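Local coordinates for protein 336aa long hypothetical dTDP-glucose 4,6-dehydratase (Pyrococcus horikoshii, PDB 2HUN) that probably acts as an NAD-dependent dTDP-glucose 4,6-dehydratase, a lyase built on a Rossmann fold that carries the dinucleotide cofactor bound, at residues H124-E129 against I175-N180; I205-T210 against I268-D273; D216-E221 against Y240-G245. All blocks are in the same frame, centred on the assembly; numbering follows the deposited sequence.

How the contacts relate
Contacts 1 and 3 belong to the same mixed sheet, and strand 172-182 is what joins them: it pairs with strand 121-127 in contact 1 and borders both strands of contact 3. Their centres are about 9 Å apart, and the backbones meet where R177 O lies 2.6 Å from I242 N, a probable hydrogen bond. Contact 1 touches the nicotinamide end of NAD, while contact 3 lies farther along the same sheet, with the side chain of W217 about 7 Å from the cofactor. Contact 2 stands apart, its centre about 29 Å from that of contact 1 and about 26 Å from that of contact 3. Along the chain, however, contact 3 is nested within the loop that contact 2 closes.

Contact 1 of 3, residues H124-E129 against I175-N180; sequences HVSTDE and ITRCTN. With NAD (nicotinamide-adenine-dinucleotide), chain C.
H124 and I175 begin a parallel pairing of short strands, axes 4.5 Å apart at their closest, at 31°; T176 N gives a nearly straight bond to H124 O (2.8 Å), S126 N a more bent one to T176 O (2.6 Å), and D128 N bonds to C178 O. On the face bearing H124, S126, I175 and R177, I175 CG2 lies at the edge of the H124 imidazole, whose NE2 is hydrogen-bonded to S158 OG of helix 150-168. R177 CG packs against S126 CB at 3.7 Å, and its extended chain carries the guanidinium on to a salt bridge with D159, which also binds S126 OG. On the opposite face V125, T127 and C178 meet the cofactor. C178 SG, set between its backbone N and carbonyl carbon (chi1 67°), rises over a face of the nicotinamide ring, 3.4 Å from NAD C5N, while T127 CB sits 3.6 Å from NAD C6N. T127 OG1 accepts the amide of E129, an ST turn that bends the chain away just after the strand. Within this bend D128 swings its carboxylate across T179, OD2 coming 3.7 Å from T179 CA, and two waters link its oxygens to N180 OD1, the one from OD2 only weakly; N180 ND2 is held by D216 O. With an alanine here, the two waters would probably lose their anchor on this side and T179 CG2 its neighbour, leaving N180 OD1 without its water link to this bend. These two strands thus form part of the nicotinamide pocket at the C-terminal ends of the Rossmann sheet. Helix 150-168 covers H124 and brings Y151 against T127, while strands 215-219 and 239-242 continue the sheet beyond strand 172-182.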
loop_
_atom_site.group_PDB
_atom_site.type_symbol
_atom_site.label_atom_id
_atom_site.label_comp_id
_atom_site.label_asym_id
_atom_site.label_seq_id
_atom_site.Cartn_x
_atom_site.Cartn_y
_atom_site.Cartn_z
ATOM N N HIS A 124 -5.027 12.419 5.405
ATOM C CA HIS A 124 -5.430 11.387 4.446
ATOM C C HIS A 124 -6.472 10.501 5.125
ATOM O O HIS A 124 -6.175 9.848 6.136
ATOM C CB HIS A 124 -4.200 10.550 4.063
ATOM C CG HIS A 124 -4.474 9.459 3.076
ATOM N ND1 HIS A 124 -4.758 9.705 1.751
ATOM C CD2 HIS A 124 -4.458 8.113 3.212
ATOM C CE1 HIS A 124 -4.899 8.558 1.112
ATOM N NE2 HIS A 124 -4.721 7.576 1.977
ATOM N N VAL A 125 -7.689 10.489 4.577
ATOM C CA VAL A 125 -8.779 9.683 5.125
ATOM C C VAL A 125 -8.784 8.274 4.506
ATOM O O VAL A 125 -8.814 8.109 3.280
ATOM C CB VAL A 125 -10.154 10.363 4.889
ATOM C CG1 VAL A 125 -11.267 9.547 5.561
ATOM C CG2 VAL A 125 -10.137 11.771 5.466
ATOM N N SER A 126 -8.759 7.258 5.362
ATOM C CA SER A 126 -8.730 5.883 4.888
ATOM C C SER A 126 -9.776 5.017 5.599
ATOM O O SER A 126 -10.613 5.535 6.349
ATOM C CB SER A 126 -7.315 5.312 5.071
ATOM O OG SER A 126 -7.139 4.098 4.364
ATOM N N THR A 127 -9.700 3.702 5.393
ATOM C CA THR A 127 -10.688 2.774 5.945
ATOM C C THR A 127 -10.208 1.611 6.809
ATOM O O THR A 127 -9.074 1.140 6.685
ATOM C CB THR A 127 -11.519 2.165 4.800
ATOM O OG1 THR A 127 -12.398 1.161 5.316
ATOM C CG2 THR A 127 -10.608 1.540 3.775
ATOM N N ASP A 128 -11.111 1.128 7.659
ATOM C CA ASP A 128 -10.832 0.001 8.547
ATOM C C ASP A 128 -10.662 -1.275 7.724
ATOM O O ASP A 128 -10.139 -2.280 8.210
ATOM C CB ASP A 128 -11.977 -0.165 9.566
ATOM C CG ASP A 128 -13.324 -0.528 8.913
ATOM O OD1 ASP A 128 -13.545 -0.209 7.725
ATOM O OD2 ASP A 128 -14.174 -1.125 9.607
ATOM N N GLU A 129 -11.093 -1.228 6.466
ATOM C CA GLU A 129 -10.978 -2.391 5.597
ATOM C C GLU A 129 -9.548 -2.710 5.171
ATOM O O GLU A 129 -9.278 -3.821 4.710
ATOM C CB GLU A 129 -11.857 -2.227 4.350
ATOM C CG GLU A 129 -13.352 -2.396 4.614
ATOM C CD GLU A 129 -14.169 -2.386 3.330
ATOM O OE1 GLU A 129 -13.997 -3.304 2.501
ATOM O OE2 GLU A 129 -14.974 -1.454 3.145
ATOM N N ILE A 175 -2.724 10.176 8.825
ATOM C CA ILE A 175 -3.683 9.307 8.157
ATOM C C ILE A 175 -4.744 8.898 9.171
ATOM O O ILE A 175 -4.431 8.639 10.335
ATOM C CB ILE A 175 -3.008 8.010 7.640
ATOM C CG1 ILE A 175 -1.992 8.330 6.542
ATOM C CG2 ILE A 175 -4.065 7.035 7.128
ATOM C CD1 ILE A 175 -1.114 7.138 6.174
ATOM N N THR A 176 -6.001 8.857 8.736
ATOM C CA THR A 176 -7.079 8.414 9.612
ATOM C C THR A 176 -7.727 7.164 9.008
ATOM O O THR A 176 -7.780 7.008 7.781
ATOM C CB THR A 176 -8.170 9.503 9.789
ATOM O OG1 THR A 176 -8.698 9.872 8.508
ATOM C CG2 THR A 176 -7.585 10.737 10.462
ATOM N N ARG A 177 -8.199 6.271 9.871
ATOM C CA ARG A 177 -8.875 5.052 9.434
ATOM C C ARG A 177 -10.090 4.877 10.336
ATOM O O ARG A 177 -9.960 4.717 11.555
ATOM C CB ARG A 177 -7.939 3.833 9.541
ATOM C CG ARG A 177 -6.856 3.780 8.462
ATOM C CD ARG A 177 -5.825 2.704 8.757
ATOM N NE ARG A 177 -4.776 2.624 7.739
ATOM C CZ ARG A 177 -3.601 2.030 7.948
ATOM N NH1 ARG A 177 -3.346 1.480 9.130
ATOM N NH2 ARG A 177 -2.691 1.979 6.983
ATOM N N CYS A 178 -11.274 4.911 9.735
ATOM C CA CYS A 178 -12.507 4.797 10.498
ATOM C C CYS A 178 -13.389 3.635 10.063
ATOM O O CYS A 178 -13.258 3.105 8.958
ATOM C CB CYS A 178 -13.311 6.089 10.361
ATOM S SG CYS A 178 -13.907 6.329 8.674
ATOM N N THR A 179 -14.315 3.276 10.943
ATOM C CA THR A 179 -15.247 2.193 10.689
ATOM C C THR A 179 -16.421 2.720 9.870
ATOM O O THR A 179 -16.316 3.757 9.220
ATOM C CB THR A 179 -15.762 1.603 12.017
ATOM O OG1 THR A 179 -16.462 2.615 12.746
ATOM C CG2 THR A 179 -14.596 1.114 12.857
ATOM N N ASN A 180 -17.546 2.018 9.919
ATOM C CA ASN A 180 -18.723 2.407 9.150
ATOM C C ASN A 180 -19.412 3.681 9.628
ATOM O O ASN A 180 -19.805 3.779 10.787
ATOM C CB ASN A 180 -19.723 1.259 9.149
ATOM C CG ASN A 180 -19.109 -0.034 8.678
ATOM O OD1 ASN A 180 -18.802 -0.196 7.495
ATOM N ND2 ASN A 180 -18.905 -0.962 9.611
HETATM P PA NAD C . -18.793 8.831 -1.262
HETATM O O1A NAD C . -18.774 7.773 -2.284
HETATM O O2A NAD C . -20.094 9.274 -0.685
HETATM O O5B NAD C . -18.100 10.125 -1.910
HETATM C C5B NAD C . -16.793 10.111 -2.503
HETATM C C4B NAD C . -16.638 11.521 -3.090
HETATM O O4B NAD C . -15.333 11.675 -3.681
HETATM C C3B NAD C . -17.677 11.778 -4.218
HETATM O O3B NAD C . -18.284 13.070 -4.054
HETATM C C2B NAD C . -16.845 11.603 -5.502
HETATM O O2B NAD C . -17.310 12.296 -6.660
HETATM C C1B NAD C . -15.458 12.059 -5.047
HETATM N N9A NAD C . -14.342 11.462 -5.813
HETATM C C8A NAD C . -14.087 10.161 -6.044
HETATM N N7A NAD C . -12.982 10.052 -6.779
HETATM C C5A NAD C . -12.518 11.273 -7.027
HETATM C C6A NAD C . -11.406 11.799 -7.741
HETATM N N6A NAD C . -10.522 11.040 -8.373
HETATM N N1A NAD C . -11.264 13.207 -7.767
HETATM C C2A NAD C . -12.192 14.030 -7.112
HETATM N N3A NAD C . -13.240 13.533 -6.442
HETATM C C4A NAD C . -13.390 12.184 -6.404
HETATM O O3 NAD C . -18.004 8.191 -0.039
HETATM P PN NAD C . -17.634 8.622 1.438
HETATM O O1N NAD C . -18.269 7.539 2.243
HETATM O O2N NAD C . -18.099 9.987 1.756
HETATM O O5D NAD C . -16.039 8.382 1.550
HETATM C C5D NAD C . -15.099 9.393 1.925
HETATM C C4D NAD C . -13.773 8.711 2.349
HETATM O O4D NAD C . -13.927 8.034 3.607
HETATM C C3D NAD C . -13.278 7.689 1.317
HETATM O O3D NAD C . -11.847 7.862 1.152
HETATM C C2D NAD C . -13.630 6.322 1.969
HETATM O O2D NAD C . -12.700 5.322 1.540
HETATM C C1D NAD C . -13.539 6.655 3.449
HETATM N N1N NAD C . -14.379 5.819 4.332
HETATM C C2N NAD C . -15.813 5.873 4.309
HETATM C C3N NAD C . -16.537 5.053 5.191
HETATM C C7N NAD C . -18.083 5.068 5.229
HETATM O O7N NAD C . -18.661 4.462 6.141
HETATM N N7N NAD C . -18.755 5.738 4.301
HETATM C C4N NAD C . -15.855 4.188 6.084
HETATM C C5N NAD C . -14.445 4.147 6.090
HETATM C C6N NAD C . -13.695 4.957 5.222
HETATM O O HOH W 1 -10.942 8.038 8.674
HETATM O O HOH W 2 -16.011 1.039 6.807
HETATM O O HOH W 3 -16.240 -2.353 7.756
#

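Contact 2 of 3, residues I205-T210 against I268-D273; sequences IPIYGT and IELVED
V271 CG2 lies over one face of the Y208 ring, 4.0 Å from its centroid and 27° off the ring normal, a CH-pi contact between side chains that lie alongside each other. With CG1 of V271 anti to the carbonyl carbon (chi1 -69°), CG2 falls between the backbone N and carbonyl carbon, which brings that methyl over the phenol. The carbonyl of E272 approaches the same ring obliquely, its O 3.6 Å from Y208 CD2. On the other side of this little sheet, I207 runs beside L270 and also meets I268, but the modelled methyls of I207 and L270 come too close to be trusted in detail.

Behind these side chains runs a short parallel ladder. Its firm rungs are E269 N to I205 O (3.1 Å, nearly straight at the hydrogen) and I207 N to E269 O (3.2 Å). The pairing already loosens at V271 N, whose bond to I207 O is longer and bent (3.3 Å), and slackens further at G209, whose N makes a weak bond to V271 O. There the chain turns with a positive phi, and a CB on G209 would run into D273 CG.

Farther out, R274 makes a cation-pi contact with the Y208 ring, and W332 from the C-terminal tail packs on P206, Y208, E269 and V271. The opposite face rests on helices: I205, I207 and I268 touch helix 250-260, and I205 also meets helix 191-200, so this two-stranded parallel sheet, well away from the NAD site, lies between helices and tail at the protein's edge.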
loop_
_atom_site.group_PDB
_atom_site.type_symbol
_atom_site.label_atom_id
_atom_site.label_comp_id
_atom_site.label_asym_id
_atom_site.label_seq_id
_atom_site.Cartn_x
_atom_site.Cartn_y
_atom_site.Cartn_z
ATOM N N ILE A 205 -38.498 -5.299 6.390
ATOM C CA ILE A 205 -37.057 -5.125 6.451
ATOM C C ILE A 205 -36.436 -6.522 6.426
ATOM O O ILE A 205 -36.553 -7.276 7.386
ATOM C CB ILE A 205 -36.653 -4.403 7.755
ATOM C CG1 ILE A 205 -37.218 -2.978 7.746
ATOM C CG2 ILE A 205 -35.138 -4.402 7.914
ATOM C CD1 ILE A 205 -37.239 -2.315 9.112
ATOM N N PRO A 206 -35.773 -6.894 5.327
ATOM C CA PRO A 206 -35.185 -8.237 5.301
ATOM C C PRO A 206 -33.932 -8.338 6.138
ATOM O O PRO A 206 -33.206 -7.368 6.314
ATOM C CB PRO A 206 -34.880 -8.483 3.830
ATOM C CG PRO A 206 -35.083 -7.151 3.136
ATOM C CD PRO A 206 -35.336 -6.103 4.166
ATOM N N ILE A 207 -33.679 -9.533 6.645
ATOM C CA ILE A 207 -32.497 -9.838 7.438
ATOM C C ILE A 207 -31.995 -11.241 7.117
ATOM O O ILE A 207 -32.581 -12.249 7.485
ATOM C CB ILE A 207 -32.855 -9.758 8.918
ATOM C CG1 ILE A 207 -32.119 -10.853 9.696
ATOM C CG2 ILE A 207 -34.367 -9.992 9.091
ATOM C CD1 ILE A 207 -31.834 -10.441 11.136
ATOM N N TYR A 208 -30.905 -11.284 6.337
ATOM C CA TYR A 208 -30.466 -12.583 5.844
ATOM C C TYR A 208 -29.739 -13.377 6.929
ATOM O O TYR A 208 -28.615 -13.073 7.309
ATOM C CB TYR A 208 -29.534 -12.351 4.654
ATOM C CG TYR A 208 -30.203 -11.483 3.649
ATOM C CD1 TYR A 208 -30.348 -10.121 3.896
ATOM C CD2 TYR A 208 -30.666 -12.019 2.448
ATOM C CE1 TYR A 208 -30.940 -9.299 2.948
ATOM C CE2 TYR A 208 -31.268 -11.200 1.503
ATOM C CZ TYR A 208 -31.407 -9.847 1.751
ATOM O OH TYR A 208 -31.982 -9.020 0.806
ATOM N N GLY A 209 -30.482 -14.355 7.477
ATOM C CA GLY A 209 -29.865 -15.356 8.346
ATOM C C GLY A 209 -29.448 -14.821 9.725
ATOM O O GLY A 209 -28.354 -15.071 10.210
ATOM N N THR A 210 -30.355 -14.044 10.354
ATOM C CA THR A 210 -30.089 -13.561 11.715
ATOM C C THR A 210 -28.754 -12.820 11.827
ATOM O O THR A 210 -28.371 -12.340 12.888
ATOM C CB THR A 210 -30.102 -14.753 12.673
ATOM O OG1 THR A 210 -31.348 -15.439 12.553
ATOM C CG2 THR A 210 -29.947 -14.263 14.117
ATOM N N ILE A 268 -39.657 -7.062 10.697
ATOM C CA ILE A 268 -38.485 -7.903 10.485
ATOM C C ILE A 268 -38.866 -9.218 9.814
ATOM O O ILE A 268 -39.680 -9.984 10.334
ATOM C CB ILE A 268 -37.751 -8.215 11.810
ATOM C CG1 ILE A 268 -37.256 -6.921 12.455
ATOM C CG2 ILE A 268 -36.556 -9.110 11.538
ATOM C CD1 ILE A 268 -36.500 -7.134 13.757
ATOM N N GLU A 269 -38.270 -9.467 8.653
ATOM C CA GLU A 269 -38.528 -10.677 7.886
ATOM C C GLU A 269 -37.216 -11.423 7.671
ATOM O O GLU A 269 -36.439 -11.109 6.763
ATOM C CB GLU A 269 -39.155 -10.321 6.534
ATOM C CG GLU A 269 -39.413 -11.515 5.626
ATOM C CD GLU A 269 -40.806 -12.100 5.780
ATOM O OE1 GLU A 269 -41.674 -11.438 6.388
ATOM O OE2 GLU A 269 -41.035 -13.220 5.277
ATOM N N LEU A 270 -36.982 -12.415 8.520
ATOM C CA LEU A 270 -35.741 -13.151 8.313
ATOM C C LEU A 270 -35.883 -14.163 7.170
ATOM O O LEU A 270 -36.723 -15.053 7.191
ATOM C CB LEU A 270 -35.402 -13.887 9.612
ATOM C CG LEU A 270 -35.897 -13.157 10.870
ATOM C CD1 LEU A 270 -35.760 -14.007 12.137
ATOM C CD2 LEU A 270 -35.128 -11.859 11.146
ATOM N N VAL A 271 -35.041 -13.974 6.131
ATOM C CA VAL A 271 -35.048 -14.885 4.988
ATOM C C VAL A 271 -33.834 -15.819 5.002
ATOM O O VAL A 271 -33.072 -15.882 5.958
ATOM C CB VAL A 271 -35.039 -14.049 3.707
ATOM C CG1 VAL A 271 -36.371 -13.318 3.550
ATOM C CG2 VAL A 271 -33.912 -13.034 3.756
ATOM N N GLU A 272 -33.689 -16.596 3.909
ATOM C CA GLU A 272 -32.521 -17.465 3.803
ATOM C C GLU A 272 -31.232 -16.656 3.636
ATOM O O GLU A 272 -31.234 -15.513 3.197
ATOM C CB GLU A 272 -32.723 -18.415 2.620
ATOM C CG GLU A 272 -32.874 -17.680 1.287
ATOM C CD GLU A 272 -32.941 -18.690 0.163
ATOM O OE1 GLU A 272 -31.899 -19.052 -0.363
ATOM O OE2 GLU A 272 -34.046 -19.113 -0.175
ATOM N N ASP A 273 -30.107 -17.278 4.037
ATOM C CA ASP A 273 -28.855 -16.532 4.121
ATOM C C ASP A 273 -28.255 -16.193 2.756
ATOM O O ASP A 273 -28.616 -16.747 1.720
ATOM C CB ASP A 273 -27.861 -17.344 4.948
ATOM C CG ASP A 273 -26.880 -16.394 5.619
ATOM O OD1 ASP A 273 -26.915 -15.209 5.286
ATOM O OD2 ASP A 273 -26.105 -16.840 6.460
#

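Contact 3 of 3, residues D216-E221 against Y240-G245; sequences DWLYVE and YNISAG
D216 turns its carboxylate toward the chain at S243-G245, and OD2 takes the amide of A244 on its syn lone pair, 3.0 Å from A244 N with an N-H...O angle of 147°. CG stands trans to the backbone N (chi1 -175°), carrying both oxygens up to that turn; S243 CB also comes within 3.4 Å of OD2. The close-packed part follows at L218, whose two methyls divide the work. CD2 meets I242 CG2 at 3.7 Å, the side chains slanting past each other, while CD1 reaches A244 CB at 3.8 Å. A244 CB also sits 3.5 Å from W217 O. W294 and H223 touch both L218 and I242, completing this buried apolar patch.

The side toward G245 is the more open one within the assembly. This glycine is exposed and turns with a positive phi, A244 is only partly covered, and the chain there leaves strand 239-242 for the short strand 247-248, which pairs antiparallel with strand 215-219.

More than one bond grips the buried acid: OD2 is also bonded to T179 OG1, and OD1 accepts the amide of E246. The three donors A244 N, T179 OG1 and E246 N probably steady the carboxylate as an anion. Separately, the backbone O of D216 takes N180 ND2, and together these bonds tie the turn after strand 239-242 to the strand ends next to the nicotinamide pocket.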
loop_
_atom_site.group_PDB
_atom_site.type_symbol
_atom_site.label_atom_id
_atom_site.label_comp_id
_atom_site.label_asym_id
_atom_site.label_seq_id
_atom_site.Cartn_x
_atom_site.Cartn_y
_atom_site.Cartn_z
ATOM N N ASP A 216 -18.612 -2.068 13.266
ATOM C CA ASP A 216 -18.610 -0.959 14.199
ATOM C C ASP A 216 -19.322 0.199 13.503
ATOM O O ASP A 216 -19.069 0.478 12.330
ATOM C CB ASP A 216 -17.169 -0.572 14.550
ATOM C CG ASP A 216 -17.097 0.503 15.618
ATOM O OD1 ASP A 216 -17.541 0.237 16.753
ATOM O OD2 ASP A 216 -16.603 1.616 15.322
ATOM N N TRP A 217 -20.225 0.857 14.217
ATOM C CA TRP A 217 -20.955 1.976 13.644
ATOM C C TRP A 217 -20.548 3.275 14.308
ATOM O O TRP A 217 -20.599 3.410 15.534
ATOM C CB TRP A 217 -22.463 1.742 13.758
ATOM C CG TRP A 217 -22.897 0.563 12.938
ATOM C CD1 TRP A 217 -23.039 -0.729 13.363
ATOM C CD2 TRP A 217 -23.128 0.547 11.523
ATOM N NE1 TRP A 217 -23.336 -1.548 12.300
ATOM C CE2 TRP A 217 -23.399 -0.790 11.158
ATOM C CE3 TRP A 217 -23.128 1.532 10.526
ATOM C CZ2 TRP A 217 -23.667 -1.167 9.838
ATOM C CZ3 TRP A 217 -23.394 1.155 9.212
ATOM C CH2 TRP A 217 -23.660 -0.183 8.884
ATOM N N LEU A 218 -20.126 4.227 13.483
ATOM C CA LEU A 218 -19.681 5.530 13.962
ATOM C C LEU A 218 -20.531 6.656 13.378
ATOM O O LEU A 218 -20.598 6.811 12.156
ATOM C CB LEU A 218 -18.214 5.726 13.563
ATOM C CG LEU A 218 -17.500 7.047 13.857
ATOM C CD1 LEU A 218 -17.304 7.202 15.350
ATOM C CD2 LEU A 218 -16.155 7.056 13.144
ATOM N N TYR A 219 -21.173 7.444 14.239
ATOM C CA TYR A 219 -21.989 8.561 13.754
ATOM C C TYR A 219 -21.067 9.491 12.968
ATOM O O TYR A 219 -20.000 9.863 13.450
ATOM C CB TYR A 219 -22.637 9.319 14.916
ATOM C CG TYR A 219 -23.633 10.369 14.454
ATOM C CD1 TYR A 219 -24.710 10.021 13.636
ATOM C CD2 TYR A 219 -23.474 11.714 14.798
ATOM C CE1 TYR A 219 -25.600 10.984 13.165
ATOM C CE2 TYR A 219 -24.359 12.685 14.334
ATOM C CZ TYR A 219 -25.418 12.312 13.512
ATOM O OH TYR A 219 -26.271 13.267 13.016
ATOM N N VAL A 220 -21.474 9.862 11.759
ATOM C CA VAL A 220 -20.637 10.703 10.909
ATOM C C VAL A 220 -20.104 11.971 11.573
ATOM O O VAL A 220 -18.938 12.320 11.385
ATOM C CB VAL A 220 -21.366 11.076 9.586
ATOM C CG1 VAL A 220 -22.542 12.019 9.862
ATOM C CG2 VAL A 220 -20.376 11.701 8.610
ATOM N N GLU A 221 -20.925 12.664 12.358
ATOM C CA GLU A 221 -20.431 13.880 13.005
ATOM C C GLU A 221 -19.249 13.567 13.937
ATOM O O GLU A 221 -18.327 14.381 14.073
ATOM C CB GLU A 221 -21.539 14.587 13.797
ATOM C CG GLU A 221 -21.166 16.010 14.213
ATOM C CD GLU A 221 -22.161 16.624 15.181
ATOM O OE1 GLU A 221 -23.372 16.606 14.882
ATOM O OE2 GLU A 221 -21.736 17.128 16.243
ATOM N N TYR A 240 -4.083 7.266 12.660
ATOM C CA TYR A 240 -5.049 7.307 13.746
ATOM C C TYR A 240 -6.321 6.519 13.423
ATOM O O TYR A 240 -7.082 6.898 12.532
ATOM C CB TYR A 240 -5.434 8.765 14.057
ATOM C CG TYR A 240 -4.324 9.609 14.643
ATOM C CD1 TYR A 240 -4.017 9.554 16.007
ATOM C CD2 TYR A 240 -3.577 10.466 13.831
ATOM C CE1 TYR A 240 -2.990 10.340 16.548
ATOM C CE2 TYR A 240 -2.555 11.246 14.358
ATOM C CZ TYR A 240 -2.267 11.183 15.711
ATOM O OH TYR A 240 -1.269 11.974 16.219
ATOM N N ASN A 241 -6.544 5.421 14.143
ATOM C CA ASN A 241 -7.747 4.617 13.947
ATOM C C ASN A 241 -8.871 5.397 14.613
ATOM O O ASN A 241 -8.655 6.039 15.637
ATOM C CB ASN A 241 -7.661 3.254 14.655
ATOM C CG ASN A 241 -6.877 2.213 13.878
ATOM O OD1 ASN A 241 -6.668 2.323 12.662
ATOM N ND2 ASN A 241 -6.460 1.169 14.583
ATOM N N ILE A 242 -10.070 5.318 14.049
ATOM C CA ILE A 242 -11.232 6.006 14.610
ATOM C C ILE A 242 -12.394 5.016 14.640
ATOM O O ILE A 242 -12.853 4.560 13.591
ATOM C CB ILE A 242 -11.646 7.223 13.751
ATOM C CG1 ILE A 242 -10.454 8.172 13.568
ATOM C CG2 ILE A 242 -12.800 7.954 14.421
ATOM C CD1 ILE A 242 -10.720 9.325 12.599
ATOM N N SER A 243 -12.853 4.691 15.847
ATOM C CA SER A 243 -13.948 3.752 16.043
ATOM C C SER A 243 -14.734 4.091 17.302
ATOM O O SER A 243 -14.184 4.595 18.284
ATOM C CB SER A 243 -13.414 2.315 16.140
ATOM O OG SER A 243 -12.567 2.159 17.268
ATOM N N ALA A 244 -16.027 3.799 17.271
ATOM C CA ALA A 244 -16.895 4.101 18.395
ATOM C C ALA A 244 -17.018 2.981 19.417
ATOM O O ALA A 244 -17.488 3.208 20.528
ATOM C CB ALA A 244 -18.273 4.482 17.879
ATOM N N GLY A 245 -16.591 1.779 19.049
ATOM C CA GLY A 245 -16.712 0.660 19.959
ATOM C C GLY A 245 -18.171 0.249 20.067
ATOM O O GLY A 245 -18.647 -0.135 21.133
#